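Long-range contacts in alkyl hydroperoxide reductase E (Mycobacterium tuberculosis, PDB 5C04), which probably reduces hydrogen peroxide and organic hydroperoxides to water and alcohols as a thiol-specific, mycoredoxin-dependent peroxidase, protecting the cell against oxidative stress: residues 5-10 with 126-131; 33-38 with 120-125; 9-14 with 23-28. The protein carries 1 engineered substitution. All blocks are in the same frame, centred on the assembly; numbering follows the deposited sequence. Where two conformers were deposited one is given.

From the N terminus, the loop 5-10 takes part first in interaction 1, but its partner 126-131 lies some 116 residues further on. Ala9 and Pro10 also belong to interaction 3, which closes a short loop around the hairpin of strands 13-16 and 21-23. Interaction 2 opens only after that loop is complete, joining the neighbouring strands 32-37 and 114-122. Interactions 3 and 2 thus follow in series, and interaction 2 lies wholly within the span that interaction 1 closes. A turn then leads from 120-125 to strand 128-134, where interaction 1 closes. Ala9 CB meets Val122 CG2, and a water shared by interactions 1 and 3 joins their loops beside the common sheet.

Interaction 1: residues 5-10 with 126-131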
loop_
_atom_site.group_PDB
_atom_site.type_symbol
_atom_site.label_atom_id
_atom_site.label_comp_id
_atom_site.label_asym_id
_atom_site.label_seq_id
_atom_site.Cartn_x
_atom_site.Cartn_y
_atom_site.Cartn_z
ATOM N N VAL A 5 7.038 -5.954 27.825
ATOM C CA VAL A 5 8.411 -6.212 28.226
ATOM C C VAL A 5 8.475 -7.574 28.921
ATOM O O VAL A 5 7.641 -7.886 29.780
ATOM C CB VAL A 5 8.926 -5.097 29.169
ATOM C CG1 VAL A 5 10.330 -5.408 29.669
ATOM C CG2 VAL A 5 8.900 -3.747 28.467
ATOM N N GLY A 6 9.444 -8.389 28.518
ATOM C CA GLY A 6 9.568 -9.739 29.020
ATOM C C GLY A 6 9.195 -10.794 28.014
ATOM O O GLY A 6 9.722 -11.905 28.044
ATOM N N ALA A 7 8.284 -10.456 27.106
ATOM C CA ALA A 7 7.828 -11.411 26.118
ATOM C C ALA A 7 8.916 -11.683 25.091
ATOM O O ALA A 7 9.775 -10.837 24.828
ATOM C CB ALA A 7 6.571 -10.897 25.423
ATOM N N THR A 8 8.851 -12.857 24.485
ATOM C CA THR A 8 9.715 -13.186 23.370
ATOM C C THR A 8 9.131 -12.502 22.139
ATOM O O THR A 8 7.939 -12.638 21.851
ATOM C CB THR A 8 9.803 -14.700 23.155
ATOM O OG1 THR A 8 10.376 -15.306 24.326
ATOM C CG2 THR A 8 10.668 -15.041 21.941
ATOM N N ALA A 9 9.972 -11.754 21.437
ATOM C CA ALA A 9 9.556 -11.071 20.196
ATOM C C ALA A 9 9.182 -12.087 19.110
ATOM O O ALA A 9 10.012 -12.928 18.768
ATOM C CB ALA A 9 10.693 -10.210 19.697
ATOM N N PRO A 10 7.951 -11.996 18.533
ATOM C CA PRO A 10 7.592 -12.930 17.467
ATOM C C PRO A 10 8.555 -12.837 16.300
ATOM O O PRO A 10 8.906 -11.728 15.893
ATOM C CB PRO A 10 6.186 -12.474 17.070
ATOM C CG PRO A 10 5.616 -11.957 18.344
ATOM C CD PRO A 10 6.765 -11.295 19.054
ATOM N N GLY A 126 16.486 -11.957 21.948
ATOM C CA GLY A 126 15.137 -12.001 21.374
ATOM C C GLY A 126 13.999 -11.620 22.312
ATOM O O GLY A 126 12.828 -11.897 22.022
ATOM N N ILE A 127 14.332 -10.985 23.431
ATOM C CA ILE A 127 13.340 -10.614 24.425
ATOM C C ILE A 127 13.035 -9.124 24.267
ATOM O O ILE A 127 13.949 -8.307 24.084
ATOM C CB ILE A 127 13.859 -10.922 25.858
ATOM C CG1 ILE A 127 14.193 -12.407 26.006
ATOM C CG2 ILE A 127 12.849 -10.474 26.904
ATOM C CD1 ILE A 127 13.005 -13.342 25.952
ATOM N N ILE A 128 11.749 -8.779 24.345
ATOM C CA ILE A 128 11.294 -7.377 24.304
ATOM C C ILE A 128 11.707 -6.694 25.611
ATOM O O ILE A 128 11.374 -7.171 26.705
ATOM C CB ILE A 128 9.757 -7.273 24.092
ATOM C CG1 ILE A 128 9.393 -7.804 22.706
ATOM C CG2 ILE A 128 9.263 -5.845 24.261
ATOM C CD1 ILE A 128 7.911 -8.031 22.492
ATOM N N ARG A 129 12.483 -5.626 25.482
ATOM C CA ARG A 129 12.989 -4.868 26.634
ATOM C C ARG A 129 12.403 -3.465 26.737
ATOM O O ARG A 129 12.579 -2.782 27.758
ATOM C CB ARG A 129 14.516 -4.800 26.562
ATOM C CG ARG A 129 15.196 -6.164 26.639
ATOM C CD ARG A 129 14.950 -6.871 27.969
ATOM N NE ARG A 129 15.528 -8.219 27.998
ATOM C CZ ARG A 129 15.339 -9.099 28.981
ATOM N NH1 ARG A 129 14.593 -8.780 30.038
ATOM N NH2 ARG A 129 15.905 -10.307 28.918
ATOM N N PHE A 130 11.737 -3.020 25.661
ATOM C CA PHE A 130 11.042 -1.756 25.628
ATOM C C PHE A 130 9.824 -1.983 24.732
ATOM O O PHE A 130 9.932 -2.694 23.721
ATOM C CB PHE A 130 11.943 -0.660 25.036
ATOM C CG PHE A 130 11.237 0.634 24.792
ATOM C CD1 PHE A 130 11.023 1.554 25.805
ATOM C CD2 PHE A 130 10.749 0.944 23.524
ATOM C CE1 PHE A 130 10.370 2.759 25.565
ATOM C CE2 PHE A 130 10.084 2.118 23.295
ATOM C CZ PHE A 130 9.860 3.023 24.293
ATOM N N ALA A 131 8.697 -1.384 25.111
ATOM C CA ALA A 131 7.447 -1.545 24.353
ATOM C C ALA A 131 6.534 -0.361 24.548
ATOM O O ALA A 131 6.232 0.024 25.679
ATOM C CB ALA A 131 6.738 -2.835 24.748
HETATM O O HOH W 1 12.753 -13.024 19.297
#
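CG2 of Ile127, 3.6 Å from Gly6 O, also covers one face of the Arg129 guanidinium, sitting over its centre 3.5 Å above the plane. That guanidinium is held by a salt bridge from NE to Asp123. Where the backbones meet, two hydrogen bonds flank the single bridge between Thr8 and Ile127, and a third lies beyond, at Gly6. Gly6 N donates to Ile128 O over 2.9 Å. Ile128 N returns a bond to Ala7 O, and Ala9 N is bound to Gly126 O. Beyond the Ala9 bond a water donates to both Ala9 O and Gly126 O. Gly6 and Gly126 have positive phi angles at which a CB would press against the preceding carbonyl oxygen.

On the buried side, Ile128 carries the apolar contact. With CG1 anti to its carbonyl carbon (chi1 -66°), the branch extends beneath the loop: CG1 meets Ala9 CB at 4.1 Å and CD1 meets Ala7 CB at 4.3 Å. Val5 straddles the other end of the contact. Its CG1 lies 3.6 Å from Ile128 O, whereas CG2 lies 3.9 Å from Arg129 O and more loosely against Ala131 CB. Thr8 OG1 touches Ile127 CD1 at 3.7 Å.

Leu3 and Phe120 pack on Ile128 as well. The loop 5-10 is laid along the turn 126-127 and the start of strand 128-134, next to a classic beta bulge in which Arg129 and Phe130 both face Val121 of the adjacent strand of the thioredoxin fold.

Interaction 2: residues 33-38 with 120-125; sequences VLLVFH and FVVDRS. Engineered in segment 33-38: His38 (natural residue Phe).
Val33 pairs with Val122 and Leu35 with Phe120 through four backbone hydrogen bonds, two for each of these antiparallel hydrogen-bonded pairs. Leu35 N donates to Phe120 O at 2.8 Å, Phe120 N to Leu35 O at 3.0 Å. Between them Leu34 and Val121 form the non-hydrogen-bonded pair, whose own CA atoms make CA-H...O contacts: Val121 CA to Val33 O at 3.3 Å and Leu34 CA to Phe120 O.

Apolar contacts fall on both faces of the sheet. On the face of Leu34 and Val121, CG of Leu34 stands anti to the backbone N (chi1 180°), and its CD1 reaches Val121 CG2 at 3.8 Å. On the other, Leu35 CD1 reaches diagonally to Val122 CG2 at 4.0 Å.

The aromatic contact joins Phe37 and Phe120 rim to rim, CE1 of Phe37 lying 3.8 Å from CD1 of Phe120, with the planes at 84° and neither ring over the other.

Leu34 and Val121 are covered by helix 143-150 through Trp145 and Ala148, whereas Tyr105 packs on Leu35, Phe37 and Phe120. Strand 65-71 flanks 32-37 in parallel; the engineered His38, next after Phe37, touches Cys46, the probable active-site cysteine, on helix 44-55.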
loop_
_atom_site.group_PDB
_atom_site.type_symbol
_atom_site.label_atom_id
_atom_site.label_comp_id
_atom_site.label_asym_id
_atom_site.label_seq_id
_atom_site.Cartn_x
_atom_site.Cartn_y
_atom_site.Cartn_z
ATOM N N VAL A 33 17.647 -4.689 18.454
ATOM C CA VAL A 33 16.837 -4.260 17.310
ATOM C C VAL A 33 15.720 -3.343 17.759
ATOM O O VAL A 33 14.883 -3.719 18.589
ATOM C CB VAL A 33 16.252 -5.456 16.542
ATOM C CG1 VAL A 33 15.520 -4.973 15.284
ATOM C CG2 VAL A 33 17.317 -6.470 16.143
ATOM N N LEU A 34 15.675 -2.165 17.134
ATOM C CA LEU A 34 14.593 -1.208 17.299
ATOM C C LEU A 34 13.598 -1.472 16.169
ATOM O O LEU A 34 13.961 -1.361 14.985
ATOM C CB LEU A 34 15.103 0.224 17.177
ATOM C CG LEU A 34 14.067 1.333 17.329
ATOM C CD1 LEU A 34 13.498 1.427 18.731
ATOM C CD2 LEU A 34 14.659 2.663 16.893
ATOM N N LEU A 35 12.387 -1.823 16.562
ATOM C CA LEU A 35 11.262 -2.020 15.605
ATOM C C LEU A 35 10.349 -0.818 15.669
ATOM O O LEU A 35 9.736 -0.553 16.720
ATOM C CB LEU A 35 10.447 -3.256 15.973
ATOM C CG LEU A 35 11.220 -4.576 16.031
ATOM C CD1 LEU A 35 10.295 -5.709 16.414
ATOM C CD2 LEU A 35 11.923 -4.870 14.719
ATOM N N VAL A 36 10.275 -0.073 14.554
ATOM C CA VAL A 36 9.434 1.126 14.467
ATOM C C VAL A 36 8.249 0.829 13.524
ATOM O O VAL A 36 8.332 0.992 12.294
ATOM C CB VAL A 36 10.228 2.367 13.999
ATOM C CG1 VAL A 36 9.326 3.603 14.005
ATOM C CG2 VAL A 36 11.485 2.576 14.890
ATOM N N PHE A 37 7.160 0.379 14.118
ATOM C CA PHE A 37 5.890 0.226 13.355
ATOM C C PHE A 37 5.323 1.602 13.097
ATOM O O PHE A 37 5.368 2.472 13.969
ATOM C CB PHE A 37 4.883 -0.619 14.135
ATOM C CG PHE A 37 5.253 -2.075 14.230
ATOM C CD1 PHE A 37 6.060 -2.550 15.263
ATOM C CD2 PHE A 37 4.765 -2.989 13.309
ATOM C CE1 PHE A 37 6.379 -3.902 15.366
ATOM C CE2 PHE A 37 5.071 -4.343 13.411
ATOM C CZ PHE A 37 5.886 -4.788 14.425
ATOM N N HIS A 38 4.743 1.813 11.912
ATOM C CA HIS A 38 4.111 3.099 11.645
ATOM C C HIS A 38 3.003 2.946 10.612
ATOM O O HIS A 38 3.028 1.994 9.824
ATOM C CB HIS A 38 5.124 4.161 11.237
ATOM C CG HIS A 38 5.734 3.911 9.917
ATOM N ND1 HIS A 38 5.248 4.512 8.773
ATOM C CD2 HIS A 38 6.712 3.061 9.518
ATOM C CE1 HIS A 38 5.935 4.078 7.739
ATOM N NE2 HIS A 38 6.826 3.209 8.154
ATOM N N PHE A 120 9.285 -1.240 19.619
ATOM C CA PHE A 120 9.883 -2.249 20.479
ATOM C C PHE A 120 11.372 -2.217 20.356
ATOM O O PHE A 120 11.932 -1.874 19.323
ATOM C CB PHE A 120 9.385 -3.635 20.066
ATOM C CG PHE A 120 7.914 -3.777 20.142
ATOM C CD1 PHE A 120 7.140 -3.466 19.033
ATOM C CD2 PHE A 120 7.287 -4.238 21.283
ATOM C CE1 PHE A 120 5.771 -3.560 19.092
ATOM C CE2 PHE A 120 5.919 -4.346 21.351
ATOM C CZ PHE A 120 5.152 -4.018 20.238
ATOM N N VAL A 121 12.050 -2.551 21.458
ATOM C CA VAL A 121 13.454 -2.885 21.391
ATOM C C VAL A 121 13.587 -4.347 21.788
ATOM O O VAL A 121 13.039 -4.770 22.826
ATOM C CB VAL A 121 14.307 -1.989 22.295
ATOM C CG1 VAL A 121 15.740 -2.520 22.305
ATOM C CG2 VAL A 121 14.239 -0.538 21.846
ATOM N N VAL A 122 14.266 -5.103 20.927
ATOM C CA VAL A 122 14.481 -6.536 21.096
ATOM C C VAL A 122 15.939 -6.715 21.439
ATOM O O VAL A 122 16.827 -6.228 20.726
ATOM C CB VAL A 122 14.157 -7.332 19.800
ATOM C CG1 VAL A 122 14.306 -8.825 20.027
ATOM C CG2 VAL A 122 12.752 -7.024 19.314
ATOM N N ASP A 123 16.223 -7.408 22.541
ATOM C CA ASP A 123 17.617 -7.548 22.921
ATOM C C ASP A 123 18.286 -8.665 22.121
ATOM O O ASP A 123 17.655 -9.299 21.268
ATOM C CB ASP A 123 17.787 -7.695 24.448
ATOM C CG ASP A 123 17.346 -9.040 24.989
ATOM O OD1 ASP A 123 17.115 -10.007 24.229
ATOM O OD2 ASP A 123 17.273 -9.137 26.238
ATOM N N ARG A 124 19.553 -8.936 22.413
ATOM C CA ARG A 124 20.332 -9.887 21.623
ATOM C C ARG A 124 19.884 -11.339 21.810
ATOM O O ARG A 124 20.279 -12.213 21.047
ATOM C CB ARG A 124 21.820 -9.751 21.946
ATOM C CG ARG A 124 22.452 -8.470 21.423
ATOM C CD ARG A 124 23.946 -8.461 21.694
ATOM N NE ARG A 124 24.245 -8.271 23.112
ATOM C CZ ARG A 124 24.523 -7.099 23.678
ATOM N NH1 ARG A 124 24.786 -7.038 24.977
ATOM N NH2 ARG A 124 24.539 -5.985 22.957
ATOM N N SER A 125 19.044 -11.593 22.815
ATOM C CA SER A 125 18.471 -12.913 23.039
ATOM C C SER A 125 17.018 -13.015 22.565
ATOM O O SER A 125 16.378 -14.036 22.773
ATOM C CB SER A 125 18.531 -13.277 24.526
ATOM O OG SER A 125 17.532 -12.576 25.251
#

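Interaction 3: residues 9-14 with 23-28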
loop_
_atom_site.group_PDB
_atom_site.type_symbol
_atom_site.label_atom_id
_atom_site.label_comp_id
_atom_site.label_asym_id
_atom_site.label_seq_id
_atom_site.Cartn_x
_atom_site.Cartn_y
_atom_site.Cartn_z
ATOM N N ALA A 9 9.972 -11.754 21.437
ATOM C CA ALA A 9 9.556 -11.071 20.196
ATOM C C ALA A 9 9.182 -12.087 19.110
ATOM O O ALA A 9 10.012 -12.928 18.768
ATOM C CB ALA A 9 10.693 -10.210 19.697
ATOM N N PRO A 10 7.951 -11.996 18.533
ATOM C CA PRO A 10 7.592 -12.930 17.467
ATOM C C PRO A 10 8.555 -12.837 16.300
ATOM O O PRO A 10 8.906 -11.728 15.893
ATOM C CB PRO A 10 6.186 -12.474 17.070
ATOM C CG PRO A 10 5.616 -11.957 18.344
ATOM C CD PRO A 10 6.765 -11.295 19.054
ATOM N N ASP A 11 8.968 -13.972 15.736
ATOM C CA ASP A 11 9.839 -13.915 14.565
ATOM C C ASP A 11 9.034 -13.454 13.357
ATOM O O ASP A 11 7.807 -13.599 13.288
ATOM C CB ASP A 11 10.479 -15.266 14.206
ATOM C CG ASP A 11 11.815 -15.107 13.420
ATOM O OD1 ASP A 11 12.306 -13.962 13.204
ATOM O OD2 ASP A 11 12.400 -16.159 13.052
ATOM N N PHE A 12 9.761 -12.885 12.418
ATOM C CA PHE A 12 9.173 -12.516 11.152
ATOM C C PHE A 12 10.211 -12.527 10.062
ATOM O O PHE A 12 11.396 -12.366 10.327
ATOM C CB PHE A 12 8.483 -11.134 11.222
ATOM C CG PHE A 12 9.408 -9.972 11.575
ATOM C CD1 PHE A 12 10.304 -9.455 10.648
ATOM C CD2 PHE A 12 9.362 -9.387 12.839
ATOM C CE1 PHE A 12 11.142 -8.391 10.970
ATOM C CE2 PHE A 12 10.189 -8.321 13.164
ATOM C CZ PHE A 12 11.076 -7.815 12.231
ATOM N N THR A 13 9.724 -12.691 8.830
ATOM C CA THR A 13 10.536 -12.509 7.642
ATOM C C THR A 13 9.749 -11.627 6.680
ATOM O O THR A 13 8.669 -12.032 6.216
ATOM C CB THR A 13 10.848 -13.849 6.948
ATOM O OG1 THR A 13 11.393 -14.782 7.903
ATOM C CG2 THR A 13 11.840 -13.643 5.801
ATOM N N LEU A 14 10.294 -10.449 6.368
ATOM C CA LEU A 14 9.602 -9.475 5.504
ATOM C C LEU A 14 10.547 -8.909 4.451
ATOM O O LEU A 14 11.760 -8.852 4.626
ATOM C CB LEU A 14 9.032 -8.311 6.352
ATOM C CG LEU A 14 7.972 -8.669 7.396
ATOM C CD1 LEU A 14 7.647 -7.457 8.272
ATOM C CD2 LEU A 14 6.679 -9.230 6.807
ATOM N N THR A 23 15.017 -10.929 8.353
ATOM C CA THR A 23 14.414 -11.739 9.416
ATOM C C THR A 23 14.860 -11.158 10.751
ATOM O O THR A 23 15.971 -10.661 10.864
ATOM C CB THR A 23 14.805 -13.234 9.295
ATOM O OG1 THR A 23 14.179 -13.797 8.140
ATOM C CG2 THR A 23 14.387 -14.057 10.529
ATOM N N LEU A 24 13.981 -11.193 11.750
ATOM C CA LEU A 24 14.339 -10.678 13.087
ATOM C C LEU A 24 15.451 -11.540 13.719
ATOM O O LEU A 24 16.420 -11.016 14.287
ATOM C CB LEU A 24 13.120 -10.673 14.007
ATOM C CG LEU A 24 13.332 -10.123 15.430
ATOM C CD1 LEU A 24 13.752 -8.669 15.381
ATOM C CD2 LEU A 24 12.100 -10.288 16.308
ATOM N N ARG A 25 15.287 -12.854 13.604
ATOM C CA ARG A 25 16.230 -13.823 14.218
ATOM C C ARG A 25 17.671 -13.660 13.742
ATOM O O ARG A 25 18.614 -13.957 14.506
ATOM C CB ARG A 25 15.745 -15.241 13.939
ATOM C CG ARG A 25 16.459 -16.327 14.727
ATOM C CD ARG A 25 15.652 -17.603 14.661
ATOM N NE ARG A 25 14.491 -17.546 15.553
ATOM C CZ ARG A 25 14.416 -18.133 16.752
ATOM N NH1 ARG A 25 15.431 -18.830 17.231
ATOM N NH2 ARG A 25 13.309 -18.021 17.473
ATOM N N GLY A 26 17.854 -13.204 12.506
ATOM C CA GLY A 26 19.180 -12.884 11.961
ATOM C C GLY A 26 20.058 -12.024 12.864
ATOM O O GLY A 26 21.283 -12.139 12.836
ATOM N N TYR A 27 19.438 -11.176 13.679
ATOM C CA TYR A 27 20.177 -10.246 14.541
ATOM C C TYR A 27 20.575 -10.833 15.909
ATOM O O TYR A 27 21.355 -10.214 16.660
ATOM C CB TYR A 27 19.366 -8.968 14.759
ATOM C CG TYR A 27 19.159 -8.141 13.508
ATOM C CD1 TYR A 27 20.142 -7.258 13.062
ATOM C CD2 TYR A 27 17.985 -8.253 12.756
ATOM C CE1 TYR A 27 19.943 -6.484 11.918
ATOM C CE2 TYR A 27 17.793 -7.496 11.613
ATOM C CZ TYR A 27 18.769 -6.624 11.196
ATOM O OH TYR A 27 18.575 -5.861 10.066
ATOM N N ARG A 28 20.035 -12.001 16.241
ATOM C CA ARG A 28 20.309 -12.607 17.548
ATOM C C ARG A 28 21.783 -12.852 17.760
ATOM O O ARG A 28 22.488 -13.298 16.854
ATOM C CB ARG A 28 19.545 -13.905 17.756
ATOM C CG ARG A 28 18.110 -13.667 18.166
ATOM C CD ARG A 28 17.566 -14.876 18.890
ATOM N NE ARG A 28 16.118 -14.808 19.016
ATOM C CZ ARG A 28 15.375 -15.747 19.588
ATOM N NH1 ARG A 28 15.948 -16.834 20.083
ATOM N NH2 ARG A 28 14.054 -15.601 19.661
HETATM O O HOH W 1 12.753 -13.024 19.297
#
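Thr23 and Thr13 form an antiparallel non-hydrogen-bonded pair, their side chains on the same face of the sheet. In the conformer given, Thr23 OG1 and Thr13 OG1 share a hydrogen bond of 3.0 Å, and the Thr23 methyl turns to the loop, CG2 lying 3.4 Å from Asp11 OD1. Thr23 CA adds a CA-H...O contact to Phe12 O, the oxygen that also accepts from the next residue.

That residue is Leu24, which fills the middle of the contact. Its N bonds to Phe12 O over 3.2 Å. Its CB lies over one face of the Phe12 ring, 4.0 Å from the centroid and 16° off the normal, a CH-pi contact. The ring is brought there by a first torsion of 61°, which sets CG between the backbone N and the carbonyl carbon. At the other end of Leu24, CD2 packs on Ala9 CB at 3.7 Å and touches Pro10 O.

Arg25 meets Asp11 twice. Its N donates to OD1 over 3.2 Å, from the syn side but well out of the carboxylate plane; OD1 also takes a weak bond from Phe12 N. OD2 forms a long salt bridge to Arg25 NE at 3.5 Å, lying at the guanidinium's edge. The two flat groups are turned 59° from each other. Both carboxylate oxygens of Asp11 are thereby engaged at the start of the 3-10 turn 25-27.

Arg28 follows that turn. Its CZ lies over one face of the Arg25 guanidinium, offset toward the rim, the two planes tilted against each other, while NH2 donates to a water that in turn donates to Ala9 O.

Inward, Leu24 packs on Val33 and Phe12 on Leu35 of strand 32-37; Phe12 also touches Ile70 of strand 65-71 and Val101 of helix 100-104, with Tyr105 against both Phe12 and Leu24.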